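Local coordinates for protein proteolytically activated form of PPO4 Tyrosinase (Agaricus bisporus var. bisporus H97, PDB 4OUA) that catalyses, with a pair of copper ions, the o-hydroxylation of monophenols and the oxidation of the resulting o-diphenols to o-quinones, probably starting melanin synthesis, at residues N226-W229 / E230-S233; K26-T29 / L30-A34; L341-T344 / A345-N348; V257-G260 / A261-H265; Q36-Q39 / D40-Q43. All blocks are in the same frame, centred on the assembly; numbering follows the deposited sequence.

Contact 1 (N226-W229 / E230-S233); sequences NANW and EAFS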
loop_
_atom_site.group_PDB
_atom_site.type_symbol
_atom_site.label_atom_id
_atom_site.label_comp_id
_atom_site.label_asym_id
_atom_site.label_seq_id
_atom_site.Cartn_x
_atom_site.Cartn_y
_atom_site.Cartn_z
ATOM N N ASN A 226 -22.210 -0.416 2.594
ATOM C CA ASN A 226 -21.665 0.812 3.169
ATOM C C ASN A 226 -22.205 2.038 2.441
ATOM O O ASN A 226 -21.614 2.495 1.463
ATOM C CB ASN A 226 -20.135 0.815 3.114
ATOM C CG ASN A 226 -19.506 0.126 4.304
ATOM O OD1 ASN A 226 -19.482 0.667 5.410
ATOM N ND2 ASN A 226 -18.980 -1.074 4.082
ATOM N N ALA A 227 -23.329 2.567 2.913
ATOM C CA ALA A 227 -23.966 3.703 2.258
ATOM C C ALA A 227 -23.320 5.023 2.672
ATOM O O ALA A 227 -23.032 5.873 1.831
ATOM C CB ALA A 227 -25.454 3.723 2.562
ATOM N N ASN A 228 -23.098 5.190 3.972
ATOM C CA ASN A 228 -22.492 6.412 4.487
ATOM C C ASN A 228 -20.974 6.293 4.577
ATOM O O ASN A 228 -20.433 5.200 4.750
ATOM C CB ASN A 228 -23.077 6.768 5.857
ATOM C CG ASN A 228 -22.756 5.733 6.919
ATOM O OD1 ASN A 228 -22.722 4.533 6.645
ATOM N ND2 ASN A 228 -22.516 6.196 8.140
ATOM N N TRP A 229 -20.295 7.430 4.464
ATOM C CA TRP A 229 -18.838 7.467 4.419
ATOM C C TRP A 229 -18.199 7.216 5.781
ATOM O O TRP A 229 -17.114 6.639 5.870
ATOM C CB TRP A 229 -18.368 8.816 3.867
ATOM C CG TRP A 229 -16.879 8.975 3.832
ATOM C CD1 TRP A 229 -16.099 9.588 4.767
ATOM C CD2 TRP A 229 -15.991 8.514 2.807
ATOM N NE1 TRP A 229 -14.779 9.538 4.388
ATOM C CE2 TRP A 229 -14.687 8.885 3.189
ATOM C CE3 TRP A 229 -16.173 7.827 1.604
ATOM C CZ2 TRP A 229 -13.570 8.588 2.411
ATOM C CZ3 TRP A 229 -15.064 7.534 0.834
ATOM C CH2 TRP A 229 -13.779 7.914 1.241
ATOM N N GLU A 230 -18.870 7.653 6.841
ATOM C CA GLU A 230 -18.326 7.524 8.189
ATOM C C GLU A 230 -18.114 6.067 8.579
ATOM O O GLU A 230 -17.074 5.712 9.130
ATOM C CB GLU A 230 -19.242 8.209 9.204
ATOM C CG GLU A 230 -18.616 9.419 9.880
ATOM C CD GLU A 230 -17.390 9.060 10.701
ATOM O OE1 GLU A 230 -17.267 7.886 11.111
ATOM O OE2 GLU A 230 -16.548 9.954 10.937
ATOM N N ALA A 231 -19.100 5.224 8.289
ATOM C CA ALA A 231 -19.026 3.813 8.645
ATOM C C ALA A 231 -18.088 3.045 7.715
ATOM O O ALA A 231 -17.687 1.921 8.016
ATOM C CB ALA A 231 -20.412 3.191 8.627
ATOM N N PHE A 232 -17.740 3.658 6.589
ATOM C CA PHE A 232 -16.896 3.008 5.591
ATOM C C PHE A 232 -15.435 3.445 5.675
ATOM O O PHE A 232 -14.527 2.647 5.440
ATOM C CB PHE A 232 -17.436 3.287 4.186
ATOM C CG PHE A 232 -16.468 2.951 3.085
ATOM C CD1 PHE A 232 -16.328 1.647 2.640
ATOM C CD2 PHE A 232 -15.702 3.941 2.492
ATOM C CE1 PHE A 232 -15.443 1.336 1.627
ATOM C CE2 PHE A 232 -14.813 3.636 1.480
ATOM C CZ PHE A 232 -14.684 2.331 1.046
ATOM N N SER A 233 -15.197 4.688 6.045
ATOM C CA SER A 233 -13.862 5.240 6.052
ATOM C C SER A 233 -12.951 4.730 7.120
ATOM O O SER A 233 -11.864 4.303 6.834
ATOM C CB SER A 233 -13.948 6.722 6.198
ATOM O OG SER A 233 -15.141 7.011 6.824
#
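The CZ3 corner of the Trp-229 indole comes to the edge of the Phe-232 ring, near its plane, 4.0 Å from CE2 of Phe-232. The centroid of the indole six-membered ring is 5.6 Å from that of the phenyl ring, the planes inclined obliquely at 58°. Both side chains have CG opposite their own backbone N. Another part of the indole serves Ser-233, whose CB sits over the face of the five-membered ring, 3.8 Å from its centroid, in a CH-pi contact. The setting is the short helix 229-233, entered from the loop after helix 201-224 within the common central domain of tyrosinases. There the indole NE1 donates to Val-84 O, while Trp-300 and Pro-87 also lie against this side chain. A leucine in place of Trp-229 would probably leave Val-84 O without its indole donor and open a gap beside Phe-232 and Ser-233. At the far edge of the phenyl ring Asn-226 closes in across the loop, its CB 3.9 Å from Phe-232 CD1 and its amide plane turned 65° from the ring. The ND2 of that amide donates to Met-222 O and Asn-244 O, which fixes its rotation, and Trp-292 stacks on Phe-232.

Contact 2 (K26-T29 / L30-A34); sequences KFFT and LYIRA
Phe-28 and Ile-32 stand one turn apart on alpha-helix 25-39 and illustrate i to i+4 packing between an aromatic and a branched side chain. Phe-28 has CG trans to its backbone N (chi1 -173°), which swings the ring forward along the helix although its CB bond points back from the residues ahead. Ile-32 answers by placing CG1 opposite its own carbonyl carbon (chi1 -58°), and the second torsion then folds CD1 back over the phenyl face. CG1 of Ile-32 stands above the middle of the Phe-28 ring, 3.9 Å from the centroid and only 12° off the normal, a CH-pi contact over the face, while Ile-32 CD1 reaches Phe-28 CZ at 3.8 Å. Strand 148-152 covers both residues through Ile-151. Beneath them runs the regular helical bonding, Ile-32 N donating to Phe-28 O at 3.0 Å and Leu-30 N to Lys-26 O at 2.9 Å. Thr-29 turns its two branches to separate tasks: OG1 bonds to Glu-25 O behind it and to Thr-152 N on the neighbouring strand, whereas CG2 lies on the side of Arg-33. Arg-33 bends at its second torsion, and its methylene CG rests beside the carbonyl that its own N-H engages, 3.1 Å from Thr-29 O.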
loop_
_atom_site.group_PDB
_atom_site.type_symbol
_atom_site.label_atom_id
_atom_site.label_comp_id
_atom_site.label_asym_id
_atom_site.label_seq_id
_atom_site.Cartn_x
_atom_site.Cartn_y
_atom_site.Cartn_z
ATOM N N LYS A 26 9.089 -9.223 -17.446
ATOM C CA LYS A 26 9.515 -7.827 -17.431
ATOM C C LYS A 26 9.131 -7.123 -16.133
ATOM O O LYS A 26 9.986 -6.552 -15.454
ATOM C CB LYS A 26 8.920 -7.072 -18.622
ATOM C CG LYS A 26 9.863 -6.921 -19.806
ATOM C CD LYS A 26 10.194 -8.264 -20.433
ATOM C CE LYS A 26 11.228 -8.111 -21.539
ATOM N NZ LYS A 26 10.794 -7.137 -22.578
ATOM N N PHE A 27 7.846 -7.165 -15.797
ATOM C CA PHE A 27 7.330 -6.493 -14.607
ATOM C C PHE A 27 7.982 -6.998 -13.323
ATOM O O PHE A 27 8.347 -6.209 -12.451
ATOM C CB PHE A 27 5.811 -6.665 -14.512
ATOM C CG PHE A 27 5.036 -5.751 -15.417
ATOM C CD1 PHE A 27 5.560 -4.528 -15.803
ATOM C CD2 PHE A 27 3.781 -6.113 -15.877
ATOM C CE1 PHE A 27 4.845 -3.682 -16.635
ATOM C CE2 PHE A 27 3.063 -5.274 -16.708
ATOM C CZ PHE A 27 3.597 -4.056 -17.088
ATOM N N PHE A 28 8.121 -8.314 -13.208
ATOM C CA PHE A 28 8.675 -8.915 -12.001
ATOM C C PHE A 28 10.154 -8.583 -11.846
ATOM O O PHE A 28 10.609 -8.250 -10.753
ATOM C CB PHE A 28 8.470 -10.431 -12.012
ATOM C CG PHE A 28 8.864 -11.104 -10.729
ATOM C CD1 PHE A 28 8.137 -10.893 -9.570
ATOM C CD2 PHE A 28 9.955 -11.955 -10.684
ATOM C CE1 PHE A 28 8.496 -11.511 -8.386
ATOM C CE2 PHE A 28 10.319 -12.577 -9.504
ATOM C CZ PHE A 28 9.588 -12.355 -8.352
ATOM N N THR A 29 10.898 -8.673 -12.945
ATOM C CA THR A 29 12.317 -8.335 -12.944
ATOM C C THR A 29 12.541 -6.875 -12.568
ATOM O O THR A 29 13.419 -6.559 -11.764
ATOM C CB THR A 29 12.964 -8.592 -14.317
ATOM O OG1 THR A 29 13.028 -10.003 -14.563
ATOM C CG2 THR A 29 14.368 -8.013 -14.358
ATOM N N LEU A 30 11.745 -5.988 -13.157
ATOM C CA LEU A 30 11.874 -4.559 -12.898
ATOM C C LEU A 30 11.519 -4.228 -11.456
ATOM O O LEU A 30 12.108 -3.331 -10.853
ATOM C CB LEU A 30 10.990 -3.754 -13.854
ATOM C CG LEU A 30 11.478 -3.641 -15.300
ATOM C CD1 LEU A 30 10.521 -2.794 -16.127
ATOM C CD2 LEU A 30 12.886 -3.065 -15.344
ATOM N N TYR A 31 10.558 -4.961 -10.906
ATOM C CA TYR A 31 10.106 -4.731 -9.540
ATOM C C TYR A 31 11.162 -5.176 -8.531
ATOM O O TYR A 31 11.430 -4.480 -7.553
ATOM C CB TYR A 31 8.781 -5.455 -9.287
ATOM C CG TYR A 31 8.098 -5.045 -8.003
ATOM C CD1 TYR A 31 7.358 -3.871 -7.934
ATOM C CD2 TYR A 31 8.192 -5.829 -6.860
ATOM C CE1 TYR A 31 6.731 -3.489 -6.764
ATOM C CE2 TYR A 31 7.568 -5.454 -5.683
ATOM C CZ TYR A 31 6.838 -4.283 -5.642
ATOM O OH TYR A 31 6.216 -3.902 -4.475
ATOM N N ILE A 32 11.761 -6.338 -8.776
ATOM C CA ILE A 32 12.799 -6.869 -7.898
ATOM C C ILE A 32 14.055 -6.003 -7.934
ATOM O O ILE A 32 14.723 -5.816 -6.915
ATOM C CB ILE A 32 13.176 -8.312 -8.279
ATOM C CG1 ILE A 32 11.949 -9.224 -8.213
ATOM C CG2 ILE A 32 14.283 -8.831 -7.373
ATOM C CD1 ILE A 32 11.332 -9.323 -6.837
ATOM N N ARG A 33 14.374 -5.478 -9.111
ATOM C CA ARG A 33 15.532 -4.607 -9.265
ATOM C C ARG A 33 15.292 -3.243 -8.624
ATOM O O ARG A 33 16.127 -2.750 -7.866
ATOM C CB ARG A 33 15.883 -4.432 -10.744
ATOM C CG ARG A 33 16.418 -5.686 -11.415
ATOM C CD ARG A 33 17.686 -6.182 -10.736
ATOM N NE ARG A 33 18.435 -7.106 -11.584
ATOM C CZ ARG A 33 19.541 -7.743 -11.205
ATOM N NH1 ARG A 33 20.030 -7.561 -9.985
ATOM N NH2 ARG A 33 20.156 -8.563 -12.045
ATOM N N ALA A 34 14.147 -2.640 -8.933
ATOM C CA ALA A 34 13.835 -1.296 -8.458
ATOM C C ALA A 34 13.611 -1.274 -6.953
ATOM O O ALA A 34 13.988 -0.317 -6.275
ATOM C CB ALA A 34 12.616 -0.749 -9.181
#

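Contact 3 (L341-T344 / A345-N348); sequences LTDT and ALLN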
loop_
_atom_site.group_PDB
_atom_site.type_symbol
_atom_site.label_atom_id
_atom_site.label_comp_id
_atom_site.label_asym_id
_atom_site.label_seq_id
_atom_site.Cartn_x
_atom_site.Cartn_y
_atom_site.Cartn_z
ATOM N N LEU A 341 -9.444 13.082 -5.669
ATOM C CA LEU A 341 -8.925 11.718 -5.584
ATOM C C LEU A 341 -9.972 10.646 -5.870
ATOM O O LEU A 341 -9.727 9.458 -5.651
ATOM C CB LEU A 341 -8.310 11.473 -4.205
ATOM C CG LEU A 341 -7.036 12.261 -3.910
ATOM C CD1 LEU A 341 -6.447 11.839 -2.574
ATOM C CD2 LEU A 341 -6.027 12.079 -5.034
ATOM N N THR A 342 -11.137 11.059 -6.359
ATOM C CA THR A 342 -12.163 10.107 -6.762
ATOM C C THR A 342 -11.778 9.467 -8.088
ATOM O O THR A 342 -12.239 8.378 -8.422
ATOM C CB THR A 342 -13.542 10.774 -6.898
ATOM O OG1 THR A 342 -13.485 11.796 -7.901
ATOM C CG2 THR A 342 -13.973 11.385 -5.574
ATOM N N ASP A 343 -10.920 10.154 -8.834
ATOM C CA ASP A 343 -10.489 9.688 -10.145
ATOM C C ASP A 343 -9.027 9.247 -10.131
ATOM O O ASP A 343 -8.121 10.079 -10.141
ATOM C CB ASP A 343 -10.699 10.786 -11.190
ATOM C CG ASP A 343 -10.325 10.339 -12.586
ATOM O OD1 ASP A 343 -10.413 9.124 -12.866
ATOM O OD2 ASP A 343 -9.945 11.205 -13.405
ATOM N N THR A 344 -8.807 7.937 -10.117
ATOM C CA THR A 344 -7.457 7.385 -10.065
ATOM C C THR A 344 -6.678 7.666 -11.348
ATOM O O THR A 344 -5.458 7.501 -11.392
ATOM C CB THR A 344 -7.478 5.861 -9.815
ATOM O OG1 THR A 344 -8.067 5.193 -10.938
ATOM C CG2 THR A 344 -8.272 5.536 -8.558
ATOM N N ALA A 345 -7.385 8.091 -12.390
ATOM C CA ALA A 345 -6.751 8.397 -13.665
ATOM C C ALA A 345 -5.804 9.587 -13.535
ATOM O O ALA A 345 -4.854 9.723 -14.307
ATOM C CB ALA A 345 -7.804 8.667 -14.727
ATOM N N LEU A 346 -6.068 10.443 -12.552
ATOM C CA LEU A 346 -5.217 11.600 -12.292
ATOM C C LEU A 346 -3.834 11.166 -11.831
ATOM O O LEU A 346 -2.877 11.937 -11.888
ATOM C CB LEU A 346 -5.851 12.515 -11.243
ATOM C CG LEU A 346 -6.465 13.820 -11.753
ATOM C CD1 LEU A 346 -7.567 13.543 -12.765
ATOM C CD2 LEU A 346 -6.993 14.648 -10.591
ATOM N N LEU A 347 -3.742 9.923 -11.371
ATOM C CA LEU A 347 -2.480 9.370 -10.898
ATOM C C LEU A 347 -1.999 8.266 -11.832
ATOM O O LEU A 347 -1.137 7.466 -11.473
ATOM C CB LEU A 347 -2.635 8.846 -9.470
ATOM C CG LEU A 347 -2.983 9.921 -8.438
ATOM C CD1 LEU A 347 -3.487 9.297 -7.146
ATOM C CD2 LEU A 347 -1.778 10.813 -8.170
ATOM N N ASN A 348 -2.572 8.234 -13.031
ATOM C CA ASN A 348 -2.140 7.324 -14.086
ATOM C C ASN A 348 -2.195 5.847 -13.711
ATOM O O ASN A 348 -1.301 5.079 -14.068
ATOM C CB ASN A 348 -0.719 7.679 -14.528
ATOM C CG ASN A 348 -0.696 8.536 -15.778
ATOM O OD1 ASN A 348 -1.738 8.998 -16.244
ATOM N ND2 ASN A 348 0.492 8.748 -16.330
#
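This is a local turn contact, in which Asp-343 and Thr-344 start a short 3-10 segment that carries the chain through Ala-345 and Leu-346 toward strand 349-350, in the long connection after strand 318-319. Asp-343 sets it up from two places. Its main-chain O accepts Leu-346 N at 3.2 Å, and its carboxylate OD1 accepts Ala-345 N at 3.2 Å, a weak bond that closes an Asx turn. With CG trans to the backbone N (chi1 -178°), the carboxylate is carried forward over the start of the turn, so that OD1 faces Ala-345 while OD2 comes 3.4 Å from Leu-346 CD1. One residue on, the pattern repeats in the main chain: Leu-347 N donates to Thr-344 O at 3.0 Å, and Asn-348 N to Ala-345 O. Both of the bonds made by Leu-346 N and Leu-347 N come from well above the carbonyl planes, consistent with the tight winding of a 3-10 turn. Thr-344 OG1 bonds to Tyr-349 O, tying the turn to the strand that follows. On the inner side, Leu-341 CD2 meets Leu-347 CD1 at 4.3 Å, and both side chains also pack on Trp-336 and on helix 86-109. An alanine in place of Asp-343 would probably leave Ala-345 N without its side-chain acceptor and uncover Leu-346 CD1, although the main-chain bonds of the turn would stay. With OD1 taking the N-H of Ala-345, the negative charge of the carboxylate would probably be mildly stabilised.

Contact 4 (V257-G260 / A261-H265); sequences VGRG and AIRGH
Arg-259 and Arg-263 touch through their aliphatic parts, and the path of Arg-259 explains how. Its CB leaves the backbone pointing away from the returning chain, and CG follows trans to the backbone N; the bend comes at the second torsion (chi2 65°), which brings CD back to within 3.7 Å of Arg-263 CG. NE remains beside the same methylene, with Arg-263 CG at 3.8 Å. At the tip NH1 donates a weak bond of 3.2 Å to Ala-261 O, which lies near the guanidinium plane, at its edge. Underneath is a tight reversal straight after helix 246-258, the helix that supplies copper ligands His-250 and His-254. Arg-259 and Arg-263 form one antiparallel bridge, a non-hydrogen-bonded pair framed by two main-chain bonds: Gly-264 N to Gly-258 O at 2.6 Å, and Gly-260 N to Ile-262 O at 3.2 Å. The two guanidinium planes are turned 78° apart and the NE atoms of Arg-259 and Arg-263 keep 5.8 Å between them, a separation that probably eases the repulsion of like charges. Farther out, Lys-207 NZ bonds to Arg-259 O. Since both arginines also touch a crystal neighbour, lattice packing may influence their outer torsions.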
loop_
_atom_site.group_PDB
_atom_site.type_symbol
_atom_site.label_atom_id
_atom_site.label_comp_id
_atom_site.label_asym_id
_atom_site.label_seq_id
_atom_site.Cartn_x
_atom_site.Cartn_y
_atom_site.Cartn_z
ATOM N N VAL A 257 -0.113 -10.807 9.582
ATOM C CA VAL A 257 1.275 -10.821 9.135
ATOM C C VAL A 257 2.258 -10.467 10.246
ATOM O O VAL A 257 3.308 -11.097 10.380
ATOM C CB VAL A 257 1.487 -9.847 7.960
ATOM C CG1 VAL A 257 2.959 -9.776 7.590
ATOM C CG2 VAL A 257 0.648 -10.266 6.764
ATOM N N GLY A 258 1.917 -9.460 11.042
ATOM C CA GLY A 258 2.834 -8.939 12.039
ATOM C C GLY A 258 2.738 -9.578 13.412
ATOM O O GLY A 258 3.739 -9.686 14.120
ATOM N N ARG A 259 1.538 -10.005 13.789
ATOM C CA ARG A 259 1.299 -10.512 15.136
ATOM C C ARG A 259 1.520 -12.020 15.245
ATOM O O ARG A 259 0.709 -12.814 14.767
ATOM C CB ARG A 259 -0.123 -10.161 15.582
ATOM C CG ARG A 259 -0.415 -10.425 17.051
ATOM C CD ARG A 259 0.427 -9.537 17.952
ATOM N NE ARG A 259 -0.084 -9.511 19.320
ATOM C CZ ARG A 259 0.235 -10.401 20.256
ATOM N NH1 ARG A 259 1.066 -11.395 19.975
ATOM N NH2 ARG A 259 -0.281 -10.296 21.472
ATOM N N GLY A 260 2.625 -12.407 15.876
ATOM C CA GLY A 260 2.889 -13.802 16.177
ATOM C C GLY A 260 2.768 -14.042 17.670
ATOM O O GLY A 260 1.734 -13.748 18.270
ATOM N N ALA A 261 3.823 -14.580 18.274
ATOM C CA ALA A 261 3.881 -14.692 19.726
ATOM C C ALA A 261 4.114 -13.305 20.311
ATOM O O ALA A 261 3.505 -12.924 21.309
ATOM C CB ALA A 261 4.975 -15.651 20.152
ATOM N N ILE A 262 5.006 -12.559 19.670
ATOM C CA ILE A 262 5.219 -11.153 19.985
ATOM C C ILE A 262 4.874 -10.316 18.757
ATOM O O ILE A 262 4.704 -10.854 17.662
ATOM C CB ILE A 262 6.670 -10.872 20.427
ATOM C CG1 ILE A 262 7.657 -11.332 19.354
ATOM C CG2 ILE A 262 6.970 -11.568 21.745
ATOM C CD1 ILE A 262 9.108 -11.144 19.743
ATOM N N ARG A 263 4.769 -9.004 18.937
ATOM C CA ARG A 263 4.363 -8.125 17.845
ATOM C C ARG A 263 5.492 -7.871 16.847
ATOM O O ARG A 263 6.595 -7.469 17.223
ATOM C CB ARG A 263 3.849 -6.795 18.398
ATOM C CG ARG A 263 2.638 -6.926 19.306
ATOM C CD ARG A 263 2.106 -5.562 19.706
ATOM N NE ARG A 263 3.113 -4.768 20.404
ATOM C CZ ARG A 263 2.940 -3.505 20.779
ATOM N NH1 ARG A 263 1.797 -2.884 20.521
ATOM N NH2 ARG A 263 3.912 -2.861 21.412
ATOM N N GLY A 264 5.205 -8.111 15.571
ATOM C CA GLY A 264 6.146 -7.827 14.503
ATOM C C GLY A 264 5.926 -6.435 13.942
ATOM O O GLY A 264 5.210 -5.628 14.534
ATOM N N HIS A 265 6.534 -6.152 12.794
ATOM C CA HIS A 265 6.447 -4.821 12.198
ATOM C C HIS A 265 5.059 -4.513 11.632
ATOM O O HIS A 265 4.524 -3.426 11.850
ATOM C CB HIS A 265 7.502 -4.662 11.101
ATOM C CG HIS A 265 8.903 -4.563 11.621
ATOM N ND1 HIS A 265 9.641 -5.667 11.991
ATOM C CD2 HIS A 265 9.700 -3.488 11.837
ATOM C CE1 HIS A 265 10.832 -5.277 12.409
ATOM N NE2 HIS A 265 10.893 -3.962 12.327
#

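Contact 5 (Q36-Q39 / D40-Q43); sequences QAIQ and DKDQ
Gln-36 reaches Asp-40 with its amide: NE2 donates to Asp-40 OD2 at 2.9 Å on a fairly straight line (159°) and more weakly to Asp-40 OD1 at 3.0 Å. The carboxylate is met on the syn side of OD2, somewhat out of its plane, while OD2 itself lies close to the amide plane, the two groups being inclined at 29°. What puts the amide there is the bend at chi2 of Gln-36 (73°), turning CD and NE2 forward along helix 25-39 toward Asp-40. In the main chain, Asp-40 N makes weak bonds to both Gln-36 O at 3.0 Å and Ala-37 O at 3.4 Å. Lys-41 then runs extended along the helix end, its CG 3.2 Å from Ala-37 O and its NZ 4.0 Å from Ile-38 CG2, and NZ makes a weak bond to Ser-47 O. In the second shell Ile-38 packs on Phe-49 and on helix 86-109, while Gln-39 gives NE2 to Pro-164 O and accepts His-171 NE2 at its carbonyl. A carboxylate beside the C-terminal carbonyls of a helix would be expected to be disfavoured electrostatically, and the amide NE2 of Gln-36 probably offsets part of that cost.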
loop_
_atom_site.group_PDB
_atom_site.type_symbol
_atom_site.label_atom_id
_atom_site.label_comp_id
_atom_site.label_asym_id
_atom_site.label_seq_id
_atom_site.Cartn_x
_atom_site.Cartn_y
_atom_site.Cartn_z
ATOM N N GLN A 36 14.953 -3.372 -4.750
ATOM C CA GLN A 36 16.266 -3.520 -4.143
ATOM C C GLN A 36 17.035 -2.206 -4.248
ATOM O O GLN A 36 17.803 -1.846 -3.359
ATOM C CB GLN A 36 17.045 -4.657 -4.812
ATOM C CG GLN A 36 18.410 -4.930 -4.200
ATOM C CD GLN A 36 18.319 -5.602 -2.844
ATOM O OE1 GLN A 36 17.722 -6.671 -2.707
ATOM N NE2 GLN A 36 18.909 -4.976 -1.832
ATOM N N ALA A 37 16.808 -1.487 -5.341
ATOM C CA ALA A 37 17.504 -0.233 -5.598
ATOM C C ALA A 37 17.145 0.840 -4.574
ATOM O O ALA A 37 18.017 1.553 -4.079
ATOM C CB ALA A 37 17.196 0.257 -7.004
ATOM N N ILE A 38 15.858 0.954 -4.259
ATOM C CA ILE A 38 15.394 1.971 -3.323
ATOM C C ILE A 38 15.624 1.544 -1.874
ATOM O O ILE A 38 15.671 2.381 -0.972
ATOM C CB ILE A 38 13.901 2.294 -3.531
ATOM C CG1 ILE A 38 13.038 1.061 -3.261
ATOM C CG2 ILE A 38 13.662 2.815 -4.939
ATOM C CD1 ILE A 38 11.554 1.315 -3.407
ATOM N N GLN A 39 15.767 0.241 -1.654
ATOM C CA GLN A 39 16.087 -0.270 -0.327
ATOM C C GLN A 39 17.561 -0.039 -0.007
ATOM O O GLN A 39 17.942 0.090 1.156
ATOM C CB GLN A 39 15.757 -1.760 -0.216
ATOM C CG GLN A 39 14.272 -2.076 -0.165
ATOM C CD GLN A 39 14.002 -3.553 0.062
ATOM O OE1 GLN A 39 14.927 -4.368 0.089
ATOM N NE2 GLN A 39 12.731 -3.905 0.233
ATOM N N ASP A 40 18.382 0.015 -1.050
ATOM C CA ASP A 40 19.820 0.186 -0.880
ATOM C C ASP A 40 20.226 1.656 -0.902
ATOM O O ASP A 40 21.387 1.986 -0.665
ATOM C CB ASP A 40 20.580 -0.586 -1.962
ATOM C CG ASP A 40 20.397 -2.088 -1.843
ATOM O OD1 ASP A 40 20.217 -2.582 -0.709
ATOM O OD2 ASP A 40 20.433 -2.779 -2.884
ATOM N N LYS A 41 19.270 2.536 -1.184
ATOM C CA LYS A 41 19.529 3.972 -1.161
ATOM C C LYS A 41 19.791 4.460 0.261
ATOM O O LYS A 41 19.368 3.832 1.230
ATOM C CB LYS A 41 18.357 4.749 -1.766
ATOM C CG LYS A 41 18.254 4.670 -3.280
ATOM C CD LYS A 41 17.093 5.515 -3.785
ATOM C CE LYS A 41 16.961 5.440 -5.298
ATOM N NZ LYS A 41 15.740 6.145 -5.781
ATOM N N ASP A 42 20.496 5.582 0.373
ATOM C CA ASP A 42 20.765 6.198 1.666
ATOM C C ASP A 42 19.457 6.585 2.350
ATOM O O ASP A 42 18.572 7.169 1.725
ATOM C CB ASP A 42 21.666 7.422 1.491
ATOM C CG ASP A 42 21.877 8.184 2.782
ATOM O OD1 ASP A 42 21.920 7.547 3.855
ATOM O OD2 ASP A 42 22.003 9.425 2.723
ATOM N N GLN A 43 19.335 6.257 3.633
ATOM C CA GLN A 43 18.084 6.472 4.355
ATOM C C GLN A 43 17.741 7.949 4.531
ATOM O O GLN A 43 16.626 8.288 4.923
ATOM C CB GLN A 43 18.139 5.784 5.719
ATOM C CG GLN A 43 18.006 4.271 5.641
ATOM C CD GLN A 43 17.953 3.617 7.005
ATOM O OE1 GLN A 43 17.653 2.428 7.126
ATOM N NE2 GLN A 43 18.245 4.392 8.043
#

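In the fold
Contacts 2 and 5 share helix 25-39, their centres about 15 Å apart, whereas contact 1 lies on the opposite side of the chain's centre from both, with centres about 37 and 38 Å away. None of the five supplies a copper ligand, but three lie within about 11 to 14 Å of a bound copper ion: Gly-258 of contact 4 at about 11 Å, the Ser-233 side chain of contact 1 at 13 Å and that of Leu-341 in contact 3 at 14 Å. In contact 2 the Tyr-31 side chain is about 11 Å from that of copper ligand His-282, and Lys-26 about 6 Å from a bound tungstotellurate. Contacts 1 and 3 approach to about 8 Å between nearest atoms.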